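Local coordinates for actin binding protein (PDB 1JO8) that regulates Arp2/3-mediated actin assembly along existing filaments and, through the C-terminal SH3 domain described here, binds partners such as Ark1, Prk1 and Srv2, at residues 2-8 against 19-25; 31-37 against 48-54. All coordinates share one frame; numbering follows the deposited sequence.

Contact 1. Residues 2-8 against 19-25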
ATOM      1  N   TRP A   2       2.037   9.002   3.845  1.00  5.45           N
ATOM      2  CA  TRP A   2       1.254   8.368   2.795  1.00  5.54           C
ATOM      3  C   TRP A   2       2.095   8.251   1.522  1.00  6.09           C
ATOM      4  O   TRP A   2       3.139   8.869   1.382  1.00  6.97           O
ATOM      5  CB  TRP A   2      -0.051   9.124   2.541  1.00  6.37           C
ATOM      6  CG  TRP A   2       0.085  10.571   2.117  1.00  6.31           C
ATOM      7  CD1 TRP A   2       0.096  11.661   2.933  1.00  6.86           C
ATOM      8  CD2 TRP A   2       0.165  11.074   0.787  1.00  6.55           C
ATOM      9  NE1 TRP A   2       0.191  12.803   2.187  1.00  7.35           N
ATOM     10  CE2 TRP A   2       0.219  12.477   0.866  1.00  6.84           C
ATOM     11  CE3 TRP A   2       0.155  10.483  -0.473  1.00  8.59           C
ATOM     12  CZ2 TRP A   2       0.317  13.291  -0.265  1.00  9.24           C
ATOM     13  CZ3 TRP A   2       0.238  11.296  -1.582  1.00  9.94           C
ATOM     14  CH2 TRP A   2       0.319  12.681  -1.466  1.00  9.84           C
ATOM     15  N   ALA A   3       1.615   7.436   0.604  1.00  5.71           N
ATOM     16  CA  ALA A   3       2.313   7.155  -0.628  1.00  5.63           C
ATOM     17  C   ALA A   3       1.351   6.995  -1.788  1.00  5.99           C
ATOM     18  O   ALA A   3       0.149   6.793  -1.602  1.00  5.88           O
ATOM     19  CB  ALA A   3       3.121   5.866  -0.461  1.00  6.57           C
ATOM     20  N   THR A   4       1.898   7.066  -2.990  1.00  6.66           N
ATOM     21  CA  THR A   4       1.149   6.873  -4.225  1.00  7.41           C
ATOM     22  C   THR A   4       1.634   5.585  -4.878  1.00  6.54           C
ATOM     23  O   THR A   4       2.836   5.352  -4.990  1.00  7.81           O
ATOM     24  CB  THR A   4       1.376   8.049  -5.191  1.00  7.96           C
ATOM     25  OG1 THR A   4       1.005   9.264  -4.528  1.00 10.52           O
ATOM     26  CG2 THR A   4       0.493   7.924  -6.411  1.00  9.93           C
ATOM     27  N   ALA A   5       0.702   4.724  -5.256  1.00  6.35           N
ATOM     28  CA  ALA A   5       1.062   3.492  -5.934  1.00  6.50           C
ATOM     29  C   ALA A   5       1.668   3.789  -7.290  1.00  6.95           C
ATOM     30  O   ALA A   5       1.122   4.545  -8.101  1.00  7.64           O
ATOM     31  CB  ALA A   5      -0.181   2.634  -6.115  1.00  6.35           C
ATOM     32  N   GLU A   6       2.812   3.171  -7.543  1.00  6.90           N
ATOM     33  CA  GLU A   6       3.472   3.311  -8.838  1.00  9.36           C
ATOM     34  C   GLU A   6       3.014   2.243  -9.819  1.00  8.63           C
ATOM     35  O   GLU A   6       3.095   2.456 -11.032  1.00  8.82           O
ATOM     36  CB  GLU A   6       4.970   3.169  -8.647  1.00 11.24           C
ATOM     37  CG  GLU A   6       5.618   4.325  -7.910  0.50 13.59           C
ATOM     38  CD  GLU A   6       5.914   5.498  -8.827  0.60 15.91           C
ATOM     39  OE1 GLU A   6       6.046   5.283 -10.058  0.50 17.78           O
ATOM     40  OE2 GLU A   6       6.044   6.630  -8.316  0.60 18.77           O
ATOM     41  N   TYR A   7       2.546   1.104  -9.306  1.00  7.65           N
ATOM     42  CA  TYR A   7       2.131  -0.027 -10.130  1.00  8.15           C
ATOM     43  C   TYR A   7       0.930  -0.642  -9.450  1.00  8.74           C
ATOM     44  O   TYR A   7       0.800  -0.543  -8.230  1.00  8.04           O
ATOM     45  CB  TYR A   7       3.250  -1.081 -10.246  1.00  8.97           C
ATOM     46  CG  TYR A   7       4.545  -0.518 -10.771  1.00  9.43           C
ATOM     47  CD1 TYR A   7       4.642  -0.175 -12.101  1.00  9.87           C
ATOM     48  CD2 TYR A   7       5.633  -0.258  -9.942  1.00 12.42           C
ATOM     49  CE1 TYR A   7       5.797   0.364 -12.640  1.00 12.42           C
ATOM     50  CE2 TYR A   7       6.804   0.310 -10.471  1.00 13.14           C
ATOM     51  CZ  TYR A   7       6.853   0.620 -11.822  1.00 12.64           C
ATOM     52  OH  TYR A   7       8.002   1.161 -12.387  1.00 17.13           O
ATOM     53  N   ASP A   8       0.091  -1.327 -10.205  1.00  8.75           N
ATOM     54  CA  ASP A   8      -1.007  -2.089  -9.638  1.00  8.45           C
ATOM     55  C   ASP A   8      -0.436  -3.210  -8.772  1.00  7.62           C
ATOM     56  O   ASP A   8       0.580  -3.811  -9.150  1.00  8.35           O
ATOM     57  CB  ASP A   8      -1.850  -2.795 -10.721  1.00  9.70           C
ATOM     58  CG  ASP A   8      -2.598  -1.886 -11.654  1.00 12.30           C
ATOM     59  OD1 ASP A   8      -2.577  -0.649 -11.529  1.00 12.28           O
ATOM     60  OD2 ASP A   8      -3.253  -2.414 -12.584  1.00 15.32           O
ATOM     61  N   PHE A  19      -4.560  -2.730  -4.961  1.00  6.26           N
ATOM     62  CA  PHE A  19      -4.681  -1.353  -5.388  1.00  6.35           C
ATOM     63  C   PHE A  19      -4.205  -1.210  -6.806  1.00  7.12           C
ATOM     64  O   PHE A  19      -3.607  -2.131  -7.340  1.00  7.24           O
ATOM     65  CB  PHE A  19      -3.954  -0.403  -4.434  1.00  6.41           C
ATOM     66  CG  PHE A  19      -2.501  -0.729  -4.188  1.00  6.15           C
ATOM     67  CD1 PHE A  19      -1.513  -0.432  -5.117  1.00  6.72           C
ATOM     68  CD2 PHE A  19      -2.115  -1.269  -2.977  1.00  7.45           C
ATOM     69  CE1 PHE A  19      -0.185  -0.687  -4.844  1.00  6.74           C
ATOM     70  CE2 PHE A  19      -0.786  -1.521  -2.701  1.00  8.93           C
ATOM     71  CZ  PHE A  19       0.172  -1.241  -3.640  1.00  7.66           C
ATOM     72  N   VAL A  20      -4.460  -0.048  -7.404  1.00  7.20           N
ATOM     73  CA  VAL A  20      -4.009   0.237  -8.757  1.00  8.72           C
ATOM     74  C   VAL A  20      -3.103   1.453  -8.753  1.00  8.63           C
ATOM     75  O   VAL A  20      -3.114   2.244  -7.813  1.00  8.07           O
ATOM     76  CB  VAL A  20      -5.187   0.444  -9.741  1.00 10.02           C
ATOM     77  CG1 VAL A  20      -5.936  -0.868  -9.934  1.00 11.51           C
ATOM     78  CG2 VAL A  20      -6.112   1.539  -9.263  1.00 11.83           C
ATOM     79  N   GLU A  21      -2.318   1.595  -9.811  1.00  8.47           N
ATOM     80  CA  GLU A  21      -1.442   2.723 -10.008  1.00  9.78           C
ATOM     81  C   GLU A  21      -2.221   4.000  -9.709  1.00  9.17           C
ATOM     82  O   GLU A  21      -3.367   4.171 -10.137  1.00  9.31           O
ATOM     83  CB  GLU A  21      -0.954   2.746 -11.469  1.00 11.37           C
ATOM     84  CG  GLU A  21       0.186   3.751 -11.691  0.60 12.38           C
ATOM     85  CD  GLU A  21       0.615   3.919 -13.139  0.60 17.13           C
ATOM     86  OE1 GLU A  21       0.128   3.150 -13.983  0.50 20.63           O
ATOM     87  OE2 GLU A  21       1.442   4.816 -13.427  0.65 19.20           O
ATOM     88  N   ASN A  22      -1.572   4.907  -8.997  1.00  7.82           N
ATOM     89  CA  ASN A  22      -2.114   6.195  -8.596  1.00  8.86           C
ATOM     90  C   ASN A  22      -3.026   6.203  -7.399  1.00  8.53           C
ATOM     91  O   ASN A  22      -3.307   7.266  -6.879  1.00  9.40           O
ATOM     92  CB  ASN A  22      -2.695   6.970  -9.752  1.00 10.20           C
ATOM     93  CG  ASN A  22      -1.633   7.365 -10.732  0.50 13.00           C
ATOM     94  OD1 ASN A  22      -0.501   7.699 -10.343  0.60 14.46           O
ATOM     95  ND2 ASN A  22      -1.959   7.275 -12.014  0.55 15.52           N
ATOM     96  N   ASP A  23      -3.416   5.047  -6.897  1.00  7.40           N
ATOM     97  CA  ASP A  23      -4.130   5.024  -5.626  1.00  6.99           C
ATOM     98  C   ASP A  23      -3.184   5.463  -4.519  1.00  6.66           C
ATOM     99  O   ASP A  23      -1.992   5.193  -4.570  1.00  7.11           O
ATOM    100  CB  ASP A  23      -4.614   3.614  -5.285  1.00  7.04           C
ATOM    101  CG  ASP A  23      -5.784   3.157  -6.082  1.00  8.87           C
ATOM    102  OD1 ASP A  23      -6.437   3.983  -6.772  1.00  9.66           O
ATOM    103  OD2 ASP A  23      -6.100   1.933  -6.009  1.00  8.52           O
ATOM    104  N   LYS A  24      -3.717   6.121  -3.507  1.00  5.82           N
ATOM    105  CA  LYS A  24      -2.951   6.520  -2.344  1.00  5.68           C
ATOM    106  C   LYS A  24      -3.101   5.520  -1.197  1.00  5.45           C
ATOM    107  O   LYS A  24      -4.175   4.959  -0.985  1.00  5.89           O
ATOM    108  CB  LYS A  24      -3.381   7.904  -1.881  1.00  5.88           C
ATOM    109  CG  LYS A  24      -2.987   8.993  -2.855  1.00  7.46           C
ATOM    110  CD  LYS A  24      -3.440  10.354  -2.307  1.00  9.20           C
ATOM    111  CE  LYS A  24      -3.014  11.510  -3.209  1.00 11.11           C
ATOM    112  NZ  LYS A  24      -3.506  12.833  -2.672  1.00 14.07           N
ATOM    113  N   ILE A  25      -1.997   5.256  -0.520  1.00  5.29           N
ATOM    114  CA  ILE A  25      -1.954   4.361   0.629  1.00  6.23           C
ATOM    115  C   ILE A  25      -1.518   5.263   1.776  1.00  6.21           C
ATOM    116  O   ILE A  25      -0.482   5.923   1.695  1.00  7.02           O
ATOM    117  CB  ILE A  25      -0.946   3.228   0.426  1.00  6.59           C
ATOM    118  CG1 ILE A  25      -1.367   2.310  -0.701  1.00  8.31           C
ATOM    119  CG2 ILE A  25      -0.872   2.414   1.717  1.00  7.77           C
ATOM    120  CD1 ILE A  25      -0.972   2.700  -2.124  0.65  8.46           C
TER
HETATM  121  O   HOH W   1       1.859   6.757  -9.816  1.00 27.86           O
HETATM  122  O   HOH W   2       4.308   4.177 -12.496  1.00 33.37           O
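A3 and I25 form an antiparallel hydrogen-bonded pair: A3 N gives its proton to I25 O (2.8 Å), and A3 O takes one from I25 N. Past the non-hydrogen-bonded pair T4–K24, A5 N donates almost straight to D23 O (2.8 Å, N-H...O 174°). A5 O is gripped twice, by N22 N at 2.9 Å and by a water that, in the conformer given, also donates to N22 OD1. This is where the first strand of the SH3 fold meets the strand following its RT loop, the connection between the two segments; the type II turn V20–D23, the diverging turn of SH3 domains, directs the chain into that second strand. The turn is braced from within: V20 N donates to D23 OD2 from above the carboxylate plane, and K42 forms a salt bridge with the same oxygen. Across from it, E21 N reaches D8 OD1 (2.8 Å) on its anti lone pair, away from OD2. A second water lies within bonding distance of E6 O and E21 OE2, though it may not serve both at once, while T4 OG1 bonds to G57 O. At the other end K24, extended beyond CG, runs alongside the W2 indole; its NZ sits off-centre over the six-membered ring, 4.5 Å from the centroid, a cation-pi contact. On the buried side A5 CB touches F19 CD1 (3.5 Å), and I25 CD1 lies over the centre of one F19 face.

Contact 2. Residues 31-37 against 48-54; sequences VDDDWWL and LFPSNYV
W36 and F49 pair through two backbone bonds, W36 N to F49 O (3.0 Å) and F49 N to W36 O (2.9 Å). A third, S51 N to D34 O, carries the pairing past P50, which has no N-H to give; the S51 N donor stands 47° out of the plane of the D34 carbonyl. A water gives a proton to D34 OD1, lies 3.3 Å from S51 OG and, in the conformer given, accepts from N52 ND2. D32 OD2 accepts from D34 N in an Asx turn before the strand. The side chains pack mainly against the two indoles. S51 CB sits over the centre of the W36 indole, 3.4 Å from the six-membered ring's centroid, and P50 CG lies over a W35 face, 4.0 Å from the centroid of the W35 six-membered ring. F49 CG is placed between backbone N and carbonyl carbon (chi1 62°), bringing CZ to the indole's edge, 3.7 Å from W36 CB. With W36 cut back to alanine, S51 CB and V54 CG2 would probably lose their aromatic partner and a gap would open beside F49. On the face carrying W35 and P50, L48 CD2 meets V31 CG2 of the preceding loop at 3.9 Å. W35, P50 and Y53 match the conserved Trp, Pro and Tyr of the SH3 ligand groove, which Y9 also borders. Strands 35-40 and 46-50 form a hairpin, 46-50 at the sheet's edge; 24-29 flanks 35-40, its I28 touching W36.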
ATOM      1  N   VAL A  31       6.566  -1.931   9.037  1.00  6.19           N
ATOM      2  CA  VAL A  31       6.649  -3.138   9.857  1.00  6.86           C
ATOM      3  C   VAL A  31       7.752  -4.086   9.441  1.00  7.89           C
ATOM      4  O   VAL A  31       8.172  -4.895  10.248  1.00  8.33           O
ATOM      5  CB  VAL A  31       5.306  -3.915   9.889  1.00  7.64           C
ATOM      6  CG1 VAL A  31       4.226  -3.089  10.572  1.00  8.23           C
ATOM      7  CG2 VAL A  31       4.874  -4.329   8.497  1.00  7.68           C
ATOM      8  N   ASP A  32       8.238  -3.972   8.213  1.00  8.42           N
ATOM      9  CA  ASP A  32       9.290  -4.826   7.683  1.00  9.71           C
ATOM     10  C   ASP A  32      10.019  -4.015   6.614  1.00 10.56           C
ATOM     11  O   ASP A  32       9.539  -2.966   6.215  1.00 11.17           O
ATOM     12  CB  ASP A  32       8.652  -6.098   7.118  1.00 11.06           C
ATOM     13  CG  ASP A  32       9.653  -7.037   6.519  0.60 12.57           C
ATOM     14  OD1 ASP A  32      10.344  -7.737   7.303  0.60 14.77           O
ATOM     15  OD2 ASP A  32       9.794  -7.132   5.269  0.65 14.52           O
ATOM     16  N   ASP A  33      11.184  -4.496   6.155  1.00 11.97           N
ATOM     17  CA  ASP A  33      11.953  -3.810   5.121  1.00 14.00           C
ATOM     18  C   ASP A  33      11.248  -3.863   3.773  1.00 13.02           C
ATOM     19  O   ASP A  33      11.265  -2.904   3.017  1.00 15.46           O
ATOM     20  CB  ASP A  33      13.327  -4.472   4.911  1.00 15.44           C
ATOM     21  CG  ASP A  33      14.268  -4.277   6.059  1.00 19.76           C
ATOM     22  OD1 ASP A  33      14.109  -3.332   6.847  1.00 23.13           O
ATOM     23  OD2 ASP A  33      15.241  -5.039   6.218  1.00 23.90           O
ATOM     24  N   ASP A  34      10.653  -5.008   3.457  1.00 10.91           N
ATOM     25  CA  ASP A  34      10.082  -5.269   2.135  1.00 11.19           C
ATOM     26  C   ASP A  34       8.565  -5.208   2.068  1.00  9.76           C
ATOM     27  O   ASP A  34       7.984  -5.157   0.977  1.00 10.12           O
ATOM     28  CB  ASP A  34      10.558  -6.647   1.651  1.00 12.76           C
ATOM     29  CG  ASP A  34      12.056  -6.725   1.589  1.00 15.87           C
ATOM     30  OD1 ASP A  34      12.633  -5.820   0.956  1.00 15.30           O
ATOM     31  OD2 ASP A  34      12.739  -7.597   2.176  1.00 20.03           O
ATOM     32  N   TRP A  35       7.932  -5.267   3.225  1.00  8.22           N
ATOM     33  CA  TRP A  35       6.490  -5.263   3.315  1.00  7.23           C
ATOM     34  C   TRP A  35       6.095  -4.210   4.331  1.00  6.08           C
ATOM     35  O   TRP A  35       6.627  -4.203   5.445  1.00  6.76           O
ATOM     36  CB  TRP A  35       5.991  -6.625   3.778  1.00  8.14           C
ATOM     37  CG  TRP A  35       6.147  -7.686   2.746  1.00  9.57           C
ATOM     38  CD1 TRP A  35       7.239  -8.465   2.522  1.00 11.05           C
ATOM     39  CD2 TRP A  35       5.187  -8.037   1.754  1.00 10.08           C
ATOM     40  NE1 TRP A  35       7.004  -9.303   1.457  1.00 11.63           N
ATOM     41  CE2 TRP A  35       5.743  -9.071   0.973  1.00 10.12           C
ATOM     42  CE3 TRP A  35       3.888  -7.628   1.482  1.00  9.40           C
ATOM     43  CZ2 TRP A  35       5.043  -9.668  -0.086  1.00 11.25           C
ATOM     44  CZ3 TRP A  35       3.202  -8.238   0.451  1.00 10.40           C
ATOM     45  CH2 TRP A  35       3.775  -9.241  -0.313  1.00 10.87           C
ATOM     46  N   TRP A  36       5.167  -3.338   3.945  1.00  5.77           N
ATOM     47  CA  TRP A  36       4.665  -2.299   4.803  1.00  5.47           C
ATOM     48  C   TRP A  36       3.186  -2.533   5.013  1.00  5.53           C
ATOM     49  O   TRP A  36       2.538  -3.238   4.252  1.00  5.80           O
ATOM     50  CB  TRP A  36       4.891  -0.912   4.226  1.00  6.34           C
ATOM     51  CG  TRP A  36       6.344  -0.551   4.046  1.00  6.33           C
ATOM     52  CD1 TRP A  36       7.409  -1.141   4.656  1.00  7.25           C
ATOM     53  CD2 TRP A  36       6.886   0.486   3.217  1.00  7.27           C
ATOM     54  NE1 TRP A  36       8.580  -0.532   4.268  1.00  7.40           N
ATOM     55  CE2 TRP A  36       8.289   0.465   3.381  1.00  8.12           C
ATOM     56  CE3 TRP A  36       6.336   1.418   2.351  1.00  8.93           C
ATOM     57  CZ2 TRP A  36       9.131   1.344   2.724  1.00  9.92           C
ATOM     58  CZ3 TRP A  36       7.194   2.308   1.708  1.00  9.93           C
ATOM     59  CH2 TRP A  36       8.565   2.250   1.894  1.00 10.03           C
ATOM     60  N   LEU A  37       2.666  -1.943   6.071  1.00  5.02           N
ATOM     61  CA  LEU A  37       1.255  -1.961   6.360  1.00  5.22           C
ATOM     62  C   LEU A  37       0.676  -0.577   6.035  1.00  5.56           C
ATOM     63  O   LEU A  37       1.299   0.434   6.364  1.00  6.54           O
ATOM     64  CB  LEU A  37       1.056  -2.229   7.826  1.00  6.36           C
ATOM     65  CG  LEU A  37      -0.304  -2.346   8.469  0.55  6.26           C
ATOM     66  CD1 LEU A  37      -1.258  -3.293   7.820  0.55  6.65           C
ATOM     67  CD2 LEU A  37      -0.183  -2.549   9.969  0.55  6.98           C
ATOM     68  N   LEU A  48      -1.085  -5.507   4.207  1.00  5.80           N
ATOM     69  CA  LEU A  48       0.300  -5.498   3.813  1.00  6.55           C
ATOM     70  C   LEU A  48       0.455  -5.317   2.316  1.00  6.66           C
ATOM     71  O   LEU A  48      -0.409  -5.727   1.522  1.00  7.31           O
ATOM     72  CB  LEU A  48       0.940  -6.829   4.199  1.00  7.28           C
ATOM     73  CG  LEU A  48       1.130  -7.089   5.682  1.00  8.48           C
ATOM     74  CD1 LEU A  48       1.486  -8.534   5.889  1.00 12.44           C
ATOM     75  CD2 LEU A  48       2.221  -6.181   6.238  1.00 11.12           C
ATOM     76  N   PHE A  49       1.585  -4.747   1.919  1.00  6.38           N
ATOM     77  CA  PHE A  49       1.874  -4.578   0.514  1.00  6.72           C
ATOM     78  C   PHE A  49       3.375  -4.476   0.355  1.00  7.43           C
ATOM     79  O   PHE A  49       4.068  -4.069   1.305  1.00  6.71           O
ATOM     80  CB  PHE A  49       1.175  -3.345  -0.062  1.00  7.78           C
ATOM     81  CG  PHE A  49       1.609  -2.051   0.555  1.00  7.66           C
ATOM     82  CD1 PHE A  49       1.082  -1.596   1.752  1.00  7.79           C
ATOM     83  CD2 PHE A  49       2.607  -1.304  -0.028  1.00  7.61           C
ATOM     84  CE1 PHE A  49       1.529  -0.415   2.316  1.00  7.15           C
ATOM     85  CE2 PHE A  49       3.044  -0.137   0.539  1.00  8.02           C
ATOM     86  CZ  PHE A  49       2.515   0.314   1.708  1.00  8.19           C
ATOM     87  N   PRO A  50       3.903  -4.852  -0.811  1.00  7.71           N
ATOM     88  CA  PRO A  50       5.350  -4.785  -1.014  1.00  8.12           C
ATOM     89  C   PRO A  50       5.750  -3.340  -1.205  1.00  8.70           C
ATOM     90  O   PRO A  50       5.167  -2.588  -1.976  1.00  8.35           O
ATOM     91  CB  PRO A  50       5.570  -5.626  -2.287  1.00  9.53           C
ATOM     92  CG  PRO A  50       4.287  -6.317  -2.547  1.00 10.13           C
ATOM     93  CD  PRO A  50       3.219  -5.419  -1.989  1.00  8.96           C
ATOM     94  N   SER A  51       6.762  -2.918  -0.456  1.00  8.66           N
ATOM     95  CA  SER A  51       7.126  -1.509  -0.417  1.00  8.95           C
ATOM     96  C   SER A  51       7.528  -0.928  -1.768  1.00  8.50           C
ATOM     97  O   SER A  51       7.311   0.260  -2.025  1.00  8.47           O
ATOM     98  CB  SER A  51       8.248  -1.314   0.588  1.00  9.51           C
ATOM     99  OG  SER A  51       9.414  -1.936   0.120  1.00 12.44           O
ATOM    100  N   ASN A  52       8.095  -1.739  -2.656  1.00  8.47           N
ATOM    101  CA  ASN A  52       8.538  -1.212  -3.934  1.00  9.25           C
ATOM    102  C   ASN A  52       7.380  -0.851  -4.884  1.00  9.34           C
ATOM    103  O   ASN A  52       7.595  -0.293  -5.950  1.00 10.23           O
ATOM    104  CB  ASN A  52       9.557  -2.181  -4.609  1.00  9.63           C
ATOM    105  CG  ASN A  52      10.833  -2.467  -3.709  0.60 10.51           C
ATOM    106  OD1 ASN A  52      11.884  -1.913  -3.949  0.60 12.92           O
ATOM    107  ND2 ASN A  52      10.702  -3.322  -2.684  0.75 10.04           N
ATOM    108  N   TYR A  53       6.134  -1.145  -4.522  1.00  7.90           N
ATOM    109  CA  TYR A  53       5.009  -0.768  -5.373  1.00  8.24           C
ATOM    110  C   TYR A  53       4.556   0.680  -5.177  1.00  7.92           C
ATOM    111  O   TYR A  53       3.687   1.126  -5.912  1.00  8.24           O
ATOM    112  CB  TYR A  53       3.806  -1.711  -5.199  1.00  7.92           C
ATOM    113  CG  TYR A  53       3.969  -3.004  -5.932  1.00  7.65           C
ATOM    114  CD1 TYR A  53       4.881  -3.966  -5.510  1.00  8.77           C
ATOM    115  CD2 TYR A  53       3.227  -3.275  -7.050  1.00  7.71           C
ATOM    116  CE1 TYR A  53       5.044  -5.148  -6.199  1.00  8.37           C
ATOM    117  CE2 TYR A  53       3.381  -4.454  -7.741  1.00  8.31           C
ATOM    118  CZ  TYR A  53       4.296  -5.386  -7.312  1.00  7.79           C
ATOM    119  OH  TYR A  53       4.448  -6.557  -8.032  1.00 10.79           O
ATOM    120  N   VAL A  54       5.098   1.390  -4.195  1.00  7.85           N
ATOM    121  CA  VAL A  54       4.660   2.757  -3.905  1.00  7.63           C
ATOM    122  C   VAL A  54       5.833   3.712  -3.799  1.00  7.24           C
ATOM    123  O   VAL A  54       6.979   3.306  -3.610  1.00  9.57           O
ATOM    124  CB  VAL A  54       3.830   2.843  -2.577  1.00  7.95           C
ATOM    125  CG1 VAL A  54       2.735   1.783  -2.532  1.00  8.53           C
ATOM    126  CG2 VAL A  54       4.721   2.714  -1.377  1.00  8.27           C
TER
HETATM  127  O   HOH W   3      12.324  -3.397  -0.157  1.00 25.85           O

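In the fold
Contact 1 is the more buried, with A3, A5, F19 and I25 enclosed; contact 2 lies nearer the surface, only F49 and S51 being buried among its touching residues. Their centres are about 12 Å apart, on opposite sides of the chain's centre, yet one antiparallel sheet carries both, strand 24-29 of contact 1 lying beside strand 35-40 of contact 2. They also meet directly: E6 N probably donates to Y53 O (2.8 Å), and V54 packs on A3. Two alanines, an isoleucine and a phenylalanine fill the inner face of 2-8/19-25, with charges and waters at its turn, whereas 31-37/48-54 sets two indoles on opposite faces of a hairpin, where, as in other SH3 domains, ligands probably approach W35.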